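Local atomic coordinates of alpha-L-rhamnosidase (Klebsiella oxytoca, PDB entry 4XHC), a protein that probably releases terminal alpha-L-rhamnose from glycosides by hydrolysis, as a family GH78 alpha-L-rhamnosidase with rhamnose held in its pocket. Residues 281-286 against 336-341; 304-309 against 372-377; 273-278 against 326-331. All blocks are in the same frame, centred on the assembly; numbering follows the deposited sequence.

Contact 1 of 3, residues 281-286 against 336-341; sequences DGMVSA and VELALT
A single side chain, Leu338, makes the whole helix half of this contact, set against an Asx turn that Asp281 forms with the backbone of Met283. Its two methyls divide the work. CD1 lies 3.7 Å from Met283 CB, and over the peptide of the turn at 4.2 Å from Gly282 C; CD2 lies 3.9 Å from Asp281 OD2. The turn closes through Asp281 OD1, which takes the N-H of Met283 in an almost straight bond (3.2 Å, 170°) approaching from above the carboxylate plane. With CG between its own backbone N and carbonyl carbon (chi1 72°), Asp281 curls forward over the turn to reach that N-H. OD2 is no bare charge beside a leucine methyl: it is salt-bridged to Arg279. The loop 281-286 runs from strand 277-279 to strand 287-289 in the alpha-helical glycosidase domain, an (alpha/alpha)6 barrel in this family, and here it crosses beside helix 322-340. Gln335 of that helix supplies polar stitching, taking the N-H of Val284 and donating to Gly282 O. The far end of Met283, extended beyond CG, continues past Leu338 to Phe300 and Ser305. On the helix side, Leu338 O accepts from both Thr341 N at 3.2 Å and Thr341 OG1 at 2.6 Å, the hydroxyl lying in the carbonyl plane.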
loop_
_atom_site.group_PDB
_atom_site.type_symbol
_atom_site.label_atom_id
_atom_site.label_comp_id
_atom_site.label_asym_id
_atom_site.label_seq_id
_atom_site.Cartn_x
_atom_site.Cartn_y
_atom_site.Cartn_z
ATOM N N ASP A 281 23.233 16.400 -31.096
ATOM C CA ASP A 281 24.587 16.844 -31.454
ATOM C C ASP A 281 25.685 15.841 -31.068
ATOM O O ASP A 281 26.865 16.127 -31.252
ATOM C CB ASP A 281 24.888 18.222 -30.844
ATOM C CG ASP A 281 25.101 18.176 -29.335
ATOM O OD1 ASP A 281 24.767 17.157 -28.688
ATOM O OD2 ASP A 281 25.611 19.171 -28.788
ATOM N N GLY A 282 25.303 14.690 -30.515
ATOM C CA GLY A 282 26.245 13.611 -30.211
ATOM C C GLY A 282 26.719 13.500 -28.766
ATOM O O GLY A 282 27.417 12.551 -28.436
ATOM N N MET A 283 26.357 14.448 -27.901
ATOM C CA MET A 283 26.772 14.382 -26.487
ATOM C C MET A 283 26.043 13.293 -25.691
ATOM O O MET A 283 24.819 13.180 -25.746
ATOM C CB MET A 283 26.572 15.729 -25.770
ATOM C CG MET A 283 27.316 15.825 -24.439
ATOM S SD MET A 283 27.089 17.430 -23.669
ATOM C CE MET A 283 27.917 17.230 -22.086
ATOM N N VAL A 284 26.807 12.520 -24.932
ATOM C CA VAL A 284 26.241 11.473 -24.100
ATOM C C VAL A 284 25.633 12.076 -22.833
ATOM O O VAL A 284 26.091 13.109 -22.343
ATOM C CB VAL A 284 27.280 10.392 -23.712
ATOM C CG1 VAL A 284 27.904 9.769 -24.946
ATOM C CG2 VAL A 284 28.351 10.960 -22.795
ATOM N N SER A 285 24.581 11.437 -22.334
ATOM C CA SER A 285 23.906 11.887 -21.131
ATOM C C SER A 285 24.701 11.540 -19.886
ATOM O O SER A 285 25.620 10.722 -19.924
ATOM C CB SER A 285 22.508 11.277 -21.059
ATOM O OG SER A 285 21.781 11.632 -22.220
ATOM N N ALA A 286 24.338 12.175 -18.782
ATOM C CA ALA A 286 24.987 11.914 -17.512
ATOM C C ALA A 286 24.561 10.555 -16.964
ATOM O O ALA A 286 25.349 9.885 -16.285
ATOM C CB ALA A 286 24.658 13.010 -16.517
ATOM N N VAL A 336 35.064 14.870 -26.883
ATOM C CA VAL A 336 36.186 15.793 -26.868
ATOM C C VAL A 336 35.936 16.991 -27.779
ATOM O O VAL A 336 36.202 18.105 -27.378
ATOM C CB VAL A 336 37.494 15.087 -27.267
ATOM C CG1 VAL A 336 38.643 16.080 -27.313
ATOM C CG2 VAL A 336 37.809 13.960 -26.295
ATOM N N GLU A 337 35.445 16.769 -28.998
ATOM C CA GLU A 337 35.143 17.876 -29.929
ATOM C C GLU A 337 34.253 18.885 -29.204
ATOM O O GLU A 337 34.532 20.075 -29.197
ATOM C CB GLU A 337 34.431 17.396 -31.224
ATOM C CG GLU A 337 35.281 16.700 -32.307
ATOM C CD GLU A 337 34.432 15.989 -33.405
ATOM O OE1 GLU A 337 33.331 16.482 -33.750
ATOM O OE2 GLU A 337 34.845 14.927 -33.940
ATOM N N LEU A 338 33.194 18.386 -28.571
ATOM C CA LEU A 338 32.217 19.247 -27.890
ATOM C C LEU A 338 32.789 19.935 -26.658
ATOM O O LEU A 338 32.611 21.137 -26.483
ATOM C CB LEU A 338 30.975 18.455 -27.501
ATOM C CG LEU A 338 30.124 17.997 -28.689
ATOM C CD1 LEU A 338 29.116 16.962 -28.224
ATOM C CD2 LEU A 338 29.427 19.179 -29.362
ATOM N N ALA A 339 33.501 19.189 -25.823
ATOM C CA ALA A 339 34.141 19.783 -24.651
ATOM C C ALA A 339 35.114 20.927 -25.004
ATOM O O ALA A 339 35.098 21.975 -24.362
ATOM C CB ALA A 339 34.849 18.714 -23.838
ATOM N N LEU A 340 35.917 20.753 -26.049
ATOM C CA LEU A 340 36.881 21.787 -26.441
ATOM C C LEU A 340 36.245 23.122 -26.839
ATOM O O LEU A 340 36.921 24.157 -26.819
ATOM C CB LEU A 340 37.780 21.288 -27.579
ATOM C CG LEU A 340 38.762 20.166 -27.230
ATOM C CD1 LEU A 340 39.408 19.643 -28.501
ATOM C CD2 LEU A 340 39.817 20.620 -26.232
ATOM N N THR A 341 34.968 23.111 -27.222
ATOM C CA THR A 341 34.272 24.361 -27.565
ATOM C C THR A 341 33.984 25.227 -26.331
ATOM O O THR A 341 33.644 26.395 -26.466
ATOM C CB THR A 341 32.934 24.125 -28.315
ATOM O OG1 THR A 341 31.993 23.479 -27.448
ATOM C CG2 THR A 341 33.146 23.289 -29.571
#

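Contact 2 of 3, residues 304-309 against 372-377; sequences YSLFFV and QGVLIY. With RAM (alpha-L-rhamnopyranose), chain C.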
loop_
_atom_site.group_PDB
_atom_site.type_symbol
_atom_site.label_atom_id
_atom_site.label_comp_id
_atom_site.label_asym_id
_atom_site.label_seq_id
_atom_site.Cartn_x
_atom_site.Cartn_y
_atom_site.Cartn_z
ATOM N N TYR A 304 31.163 14.179 -16.821
ATOM C CA TYR A 304 30.632 12.843 -17.090
ATOM C C TYR A 304 30.674 12.480 -18.575
ATOM O O TYR A 304 30.931 11.328 -18.927
ATOM C CB TYR A 304 29.202 12.716 -16.550
ATOM C CG TYR A 304 29.117 12.469 -15.060
ATOM C CD1 TYR A 304 30.135 12.878 -14.204
ATOM C CD2 TYR A 304 28.006 11.855 -14.504
ATOM C CE1 TYR A 304 30.062 12.652 -12.851
ATOM C CE2 TYR A 304 27.926 11.642 -13.142
ATOM C CZ TYR A 304 28.957 12.047 -12.327
ATOM O OH TYR A 304 28.908 11.838 -10.973
ATOM N N SER A 305 30.436 13.459 -19.442
ATOM C CA SER A 305 30.580 13.244 -20.882
ATOM C C SER A 305 32.016 12.856 -21.238
ATOM O O SER A 305 32.245 11.850 -21.893
ATOM C CB SER A 305 30.157 14.491 -21.671
ATOM O OG SER A 305 30.735 14.484 -22.962
ATOM N N LEU A 306 32.973 13.653 -20.780
ATOM C CA LEU A 306 34.384 13.365 -21.022
ATOM C C LEU A 306 34.840 12.031 -20.435
ATOM O O LEU A 306 35.772 11.424 -20.950
ATOM C CB LEU A 306 35.263 14.478 -20.459
ATOM C CG LEU A 306 35.275 15.759 -21.282
ATOM C CD1 LEU A 306 35.712 16.941 -20.432
ATOM C CD2 LEU A 306 36.166 15.606 -22.509
ATOM N N PHE A 307 34.195 11.578 -19.360
ATOM C CA PHE A 307 34.577 10.323 -18.725
ATOM C C PHE A 307 34.264 9.114 -19.594
ATOM O O PHE A 307 34.836 8.047 -19.380
ATOM C CB PHE A 307 33.922 10.146 -17.348
ATOM C CG PHE A 307 34.462 11.059 -16.270
ATOM C CD1 PHE A 307 35.792 11.443 -16.240
ATOM C CD2 PHE A 307 33.630 11.490 -15.248
ATOM C CE1 PHE A 307 36.266 12.275 -15.238
ATOM C CE2 PHE A 307 34.100 12.312 -14.236
ATOM C CZ PHE A 307 35.419 12.709 -14.233
ATOM N N PHE A 308 33.387 9.275 -20.576
ATOM C CA PHE A 308 33.192 8.226 -21.565
ATOM C C PHE A 308 34.536 7.799 -22.161
ATOM O O PHE A 308 34.786 6.607 -22.376
ATOM C CB PHE A 308 32.255 8.690 -22.679
ATOM C CG PHE A 308 31.850 7.593 -23.622
ATOM C CD1 PHE A 308 30.739 6.806 -23.353
ATOM C CD2 PHE A 308 32.588 7.335 -24.772
ATOM C CE1 PHE A 308 30.368 5.789 -24.218
ATOM C CE2 PHE A 308 32.222 6.319 -25.638
ATOM C CZ PHE A 308 31.110 5.548 -25.363
ATOM N N VAL A 309 35.411 8.770 -22.405
ATOM C CA VAL A 309 36.716 8.478 -22.976
ATOM C C VAL A 309 37.535 7.613 -22.031
ATOM O O VAL A 309 38.143 6.626 -22.469
ATOM C CB VAL A 309 37.523 9.754 -23.276
ATOM C CG1 VAL A 309 38.892 9.402 -23.848
ATOM C CG2 VAL A 309 36.760 10.658 -24.231
ATOM N N GLN A 372 38.904 22.248 -15.930
ATOM C CA GLN A 372 40.086 22.352 -16.772
ATOM C C GLN A 372 40.933 21.087 -16.635
ATOM O O GLN A 372 41.433 20.553 -17.631
ATOM C CB GLN A 372 40.904 23.586 -16.382
ATOM C CG GLN A 372 42.139 23.850 -17.244
ATOM C CD GLN A 372 41.841 24.539 -18.564
ATOM O OE1 GLN A 372 40.732 24.997 -18.809
ATOM N NE2 GLN A 372 42.860 24.663 -19.401
ATOM N N GLY A 373 41.103 20.618 -15.404
ATOM C CA GLY A 373 41.873 19.415 -15.134
ATOM C C GLY A 373 41.225 18.167 -15.708
ATOM O O GLY A 373 41.904 17.274 -16.202
ATOM N N VAL A 374 39.906 18.090 -15.649
ATOM C CA VAL A 374 39.224 16.923 -16.187
ATOM C C VAL A 374 39.393 16.876 -17.704
ATOM O O VAL A 374 39.602 15.812 -18.279
ATOM C CB VAL A 374 37.738 16.896 -15.777
ATOM C CG1 VAL A 374 36.971 15.837 -16.560
ATOM C CG2 VAL A 374 37.616 16.630 -14.280
ATOM N N LEU A 375 39.324 18.032 -18.342
ATOM C CA LEU A 375 39.504 18.116 -19.780
ATOM C C LEU A 375 40.886 17.620 -20.188
ATOM O O LEU A 375 41.020 16.817 -21.108
ATOM C CB LEU A 375 39.301 19.563 -20.251
ATOM C CG LEU A 375 39.514 19.824 -21.741
ATOM C CD1 LEU A 375 38.624 18.913 -22.571
ATOM C CD2 LEU A 375 39.240 21.284 -22.050
ATOM N N ILE A 376 41.911 18.109 -19.500
ATOM C CA ILE A 376 43.293 17.734 -19.798
ATOM C C ILE A 376 43.539 16.249 -19.517
ATOM O O ILE A 376 44.256 15.580 -20.254
ATOM C CB ILE A 376 44.284 18.588 -18.982
ATOM C CG1 ILE A 376 44.219 20.045 -19.446
ATOM C CG2 ILE A 376 45.706 18.053 -19.121
ATOM C CD1 ILE A 376 44.911 21.017 -18.517
ATOM N N TYR A 377 42.943 15.746 -18.443
ATOM C CA TYR A 377 43.050 14.334 -18.081
ATOM C C TYR A 377 42.466 13.438 -19.170
ATOM O O TYR A 377 43.074 12.434 -19.551
ATOM C CB TYR A 377 42.325 14.078 -16.747
ATOM C CG TYR A 377 42.442 12.662 -16.233
ATOM C CD1 TYR A 377 41.510 11.702 -16.588
ATOM C CD2 TYR A 377 43.484 12.288 -15.385
ATOM C CE1 TYR A 377 41.617 10.403 -16.127
ATOM C CE2 TYR A 377 43.597 10.997 -14.916
ATOM C CZ TYR A 377 42.660 10.059 -15.291
ATOM O OH TYR A 377 42.749 8.767 -14.842
HETATM C C1 RAM C . 23.663 12.047 -7.597
HETATM C C2 RAM C . 24.262 10.716 -7.187
HETATM C C3 RAM C . 25.074 10.121 -8.323
HETATM C C4 RAM C . 25.890 11.220 -8.983
HETATM C C5 RAM C . 24.940 12.181 -9.678
HETATM C C6 RAM C . 25.445 13.601 -9.711
HETATM O O1 RAM C . 22.377 12.102 -7.120
HETATM O O2 RAM C . 25.125 10.982 -6.094
HETATM O O3 RAM C . 25.945 9.096 -7.840
HETATM O O4 RAM C . 26.771 10.671 -9.945
HETATM O O5 RAM C . 23.658 12.184 -9.013
#
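Tyr304 OH is hydrogen-bonded to O4 of the bound rhamnose at 2.6 Å, the sugar oxygen lying in the plane of the phenol ring at its edge. Glu506, Asp249, Tyr518, His528 and Trp361 bind the same sugar. The CB of Tyr304 points away from 372-377, and it is the next residues of its helix that meet that segment. The two helix segments run nearly parallel, 20° apart, with axes 9.8 Å from each other at closest. Leu306 faces across: its CD1 lies 4.0 Å from Leu375 CA and 4.2 Å from Val374 CG1, and both its methyls approach Leu375 CD1. The CB of Leu375 points away, yet CD1 returns to Leu306 because CG stands opposite the backbone N (chi1 178°) and the second torsion (56°) turns CD1 back. Phe307 reaches across through CE1, 3.9 Å from Val374 CG1, the two side chains at about a right angle and the methyl oblique to the ring. Ala339 of helix 322-340 covers Leu306 as well. All the touching atoms across the interface are carbon and buried, so it is held by apolar packing, while Tyr304, on the same helix as Leu306, turns its hydroxyl to the sugar.

Contact 3 of 3, residues 273-278 against 326-331; sequences LFAGHT and RELWPT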
loop_
_atom_site.group_PDB
_atom_site.type_symbol
_atom_site.label_atom_id
_atom_site.label_comp_id
_atom_site.label_asym_id
_atom_site.label_seq_id
_atom_site.Cartn_x
_atom_site.Cartn_y
_atom_site.Cartn_z
ATOM N N LEU A 273 25.226 1.435 -23.874
ATOM C CA LEU A 273 24.008 2.122 -23.481
ATOM C C LEU A 273 24.176 3.637 -23.620
ATOM O O LEU A 273 23.371 4.293 -24.275
ATOM C CB LEU A 273 23.607 1.762 -22.045
ATOM C CG LEU A 273 22.953 0.391 -21.839
ATOM C CD1 LEU A 273 22.839 0.075 -20.358
ATOM C CD2 LEU A 273 21.586 0.331 -22.496
ATOM N N PHE A 274 25.226 4.187 -23.019
ATOM C CA PHE A 274 25.503 5.619 -23.139
ATOM C C PHE A 274 25.716 6.043 -24.592
ATOM O O PHE A 274 25.286 7.119 -24.981
ATOM C CB PHE A 274 26.730 6.014 -22.323
ATOM C CG PHE A 274 26.462 6.146 -20.857
ATOM C CD1 PHE A 274 25.819 7.266 -20.363
ATOM C CD2 PHE A 274 26.855 5.157 -19.973
ATOM C CE1 PHE A 274 25.572 7.401 -19.008
ATOM C CE2 PHE A 274 26.606 5.278 -18.621
ATOM C CZ PHE A 274 25.965 6.402 -18.135
ATOM N N ALA A 275 26.360 5.196 -25.388
ATOM C CA ALA A 275 26.597 5.497 -26.796
ATOM C C ALA A 275 25.337 5.371 -27.670
ATOM O O ALA A 275 25.241 6.010 -28.720
ATOM C CB ALA A 275 27.694 4.592 -27.341
ATOM N N GLY A 276 24.393 4.537 -27.241
ATOM C CA GLY A 276 23.235 4.160 -28.057
ATOM C C GLY A 276 22.079 5.145 -28.084
ATOM O O GLY A 276 21.196 5.046 -28.941
ATOM N N HIS A 277 22.060 6.070 -27.131
ATOM C CA HIS A 277 21.023 7.085 -27.093
ATOM C C HIS A 277 21.614 8.372 -26.552
ATOM O O HIS A 277 21.862 8.499 -25.354
ATOM C CB HIS A 277 19.843 6.607 -26.242
ATOM C CG HIS A 277 18.606 7.440 -26.390
ATOM N ND1 HIS A 277 17.622 7.478 -25.429
ATOM C CD2 HIS A 277 18.196 8.267 -27.378
ATOM C CE1 HIS A 277 16.658 8.291 -25.815
ATOM N NE2 HIS A 277 16.983 8.784 -26.995
ATOM N N THR A 278 21.854 9.311 -27.463
ATOM C CA THR A 278 22.574 10.545 -27.164
ATOM C C THR A 278 21.743 11.772 -27.484
ATOM O O THR A 278 20.635 11.663 -28.029
ATOM C CB THR A 278 23.868 10.653 -28.006
ATOM O OG1 THR A 278 23.545 10.897 -29.384
ATOM C CG2 THR A 278 24.687 9.372 -27.901
ATOM N N ARG A 326 37.158 0.152 -31.168
ATOM C CA ARG A 326 37.093 0.736 -32.506
ATOM C C ARG A 326 35.682 1.208 -32.856
ATOM O O ARG A 326 35.518 2.257 -33.456
ATOM C CB ARG A 326 37.588 -0.261 -33.566
ATOM C CG ARG A 326 37.434 0.207 -35.013
ATOM C CD ARG A 326 37.983 -0.819 -35.991
ATOM N NE ARG A 326 39.446 -0.857 -35.953
ATOM C CZ ARG A 326 40.200 -1.819 -35.403
ATOM N NH1 ARG A 326 39.663 -2.891 -34.814
ATOM N NH2 ARG A 326 41.528 -1.701 -35.453
ATOM N N GLU A 327 34.668 0.430 -32.503
ATOM C CA GLU A 327 33.289 0.791 -32.838
ATOM C C GLU A 327 32.829 2.045 -32.081
ATOM O O GLU A 327 32.133 2.895 -32.633
ATOM C CB GLU A 327 32.344 -0.392 -32.571
ATOM C CG GLU A 327 30.965 -0.226 -33.208
ATOM C CD GLU A 327 30.138 -1.505 -33.232
ATOM O OE1 GLU A 327 29.746 -1.998 -32.147
ATOM O OE2 GLU A 327 29.846 -1.997 -34.344
ATOM N N LEU A 328 33.251 2.170 -30.828
ATOM C CA LEU A 328 32.801 3.261 -29.981
ATOM C C LEU A 328 33.719 4.483 -29.957
ATOM O O LEU A 328 33.380 5.487 -29.324
ATOM C CB LEU A 328 32.590 2.746 -28.549
ATOM C CG LEU A 328 31.452 1.731 -28.381
ATOM C CD1 LEU A 328 31.228 1.421 -26.909
ATOM C CD2 LEU A 328 30.162 2.234 -29.014
ATOM N N TRP A 329 34.867 4.406 -30.628
ATOM C CA TRP A 329 35.810 5.526 -30.671
ATOM C C TRP A 329 35.164 6.837 -31.157
ATOM O O TRP A 329 35.352 7.873 -30.529
ATOM C CB TRP A 329 37.051 5.162 -31.497
ATOM C CG TRP A 329 37.825 6.341 -32.024
ATOM C CD1 TRP A 329 38.017 6.671 -33.331
ATOM C CD2 TRP A 329 38.500 7.342 -31.250
ATOM N NE1 TRP A 329 38.768 7.816 -33.421
ATOM C CE2 TRP A 329 39.077 8.247 -32.158
ATOM C CE3 TRP A 329 38.664 7.562 -29.879
ATOM C CZ2 TRP A 329 39.816 9.351 -31.744
ATOM C CZ3 TRP A 329 39.389 8.664 -29.466
ATOM C CH2 TRP A 329 39.958 9.546 -30.398
ATOM N N PRO A 330 34.406 6.803 -32.269
ATOM C CA PRO A 330 33.725 8.035 -32.690
ATOM C C PRO A 330 32.881 8.701 -31.606
ATOM O O PRO A 330 32.866 9.925 -31.525
ATOM C CB PRO A 330 32.852 7.566 -33.858
ATOM C CG PRO A 330 33.611 6.421 -34.451
ATOM C CD PRO A 330 34.328 5.750 -33.306
ATOM N N THR A 331 32.192 7.920 -30.776
ATOM C CA THR A 331 31.454 8.494 -29.648
ATOM C C THR A 331 32.427 9.230 -28.698
ATOM O O THR A 331 32.182 10.378 -28.317
ATOM C CB THR A 331 30.623 7.426 -28.875
ATOM O OG1 THR A 331 29.591 6.899 -29.713
ATOM C CG2 THR A 331 29.941 8.022 -27.652
#
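Ala275, near the C-terminal end of helix 264-276, faces helix 322-340 and meets it through one methyl, CB, which two residues of 326-331 touch. Early in that segment, Glu327 stays clear of 273-278 but hydrogen-bonds through OE1 to the hydroxyl of Tyr272, nearly one turn back from Ala275. Leu328 comes next. Its CB points at the other helix, and CG stands opposite the carbonyl carbon (chi1 -66°), which brings the CD2 branch to 3.8 Å from Ala275 CB, a plain methyl-to-methyl contact. Trp329 turns to another neighbour, where NE1 bonds to Glu390. Pro330 has no N-H to give, and the N of Thr331 also lacks a bond to the preceding turn, so the helix kinks here. Beyond the kink, Thr331 points back to Ala275, and their CA atoms, 6.4 Å apart, are the nearest such pair between the segments. Its hydroxyl OG1 lies 3.8 Å from Ala275 CB and CG2 4.1 Å from the same methyl, so the alanine meets both branches of the threonine; the oxygen touches carbon here, a van der Waals neighbour and not a polar partner. Phe39 of helix 37-45 touches both Ala275 and Leu328, and Phe308 of helix 302-319 touches both Ala275 and Thr331. A small residue lets two backbones come close, and the contact joins two helices of the alpha-helical glycosidase domain, consistent with the (alpha/alpha)6 barrel of GH78 enzymes.

In the fold
Helix 322-340 serves contacts 1 and 3 and flanks contact 2. Contact 1 lies toward the surface and sets a loop, closed by a carboxylate, against one leucine; contacts 2 and 3 are buried and join helix to helix. Of these, contact 2 is the larger and purely apolar between its segments, with the sugar pocket at one end, whereas contact 3 is a small alanine-centred meeting that includes a hydroxyl. Charge takes part only in contact 1, where the partly exposed loop brings a carboxylate to the interface. Phe308 reaches from contact 2 into contact 3, and the loop of contact 1 packs on 304-309, so helix 302-319 lies among all three.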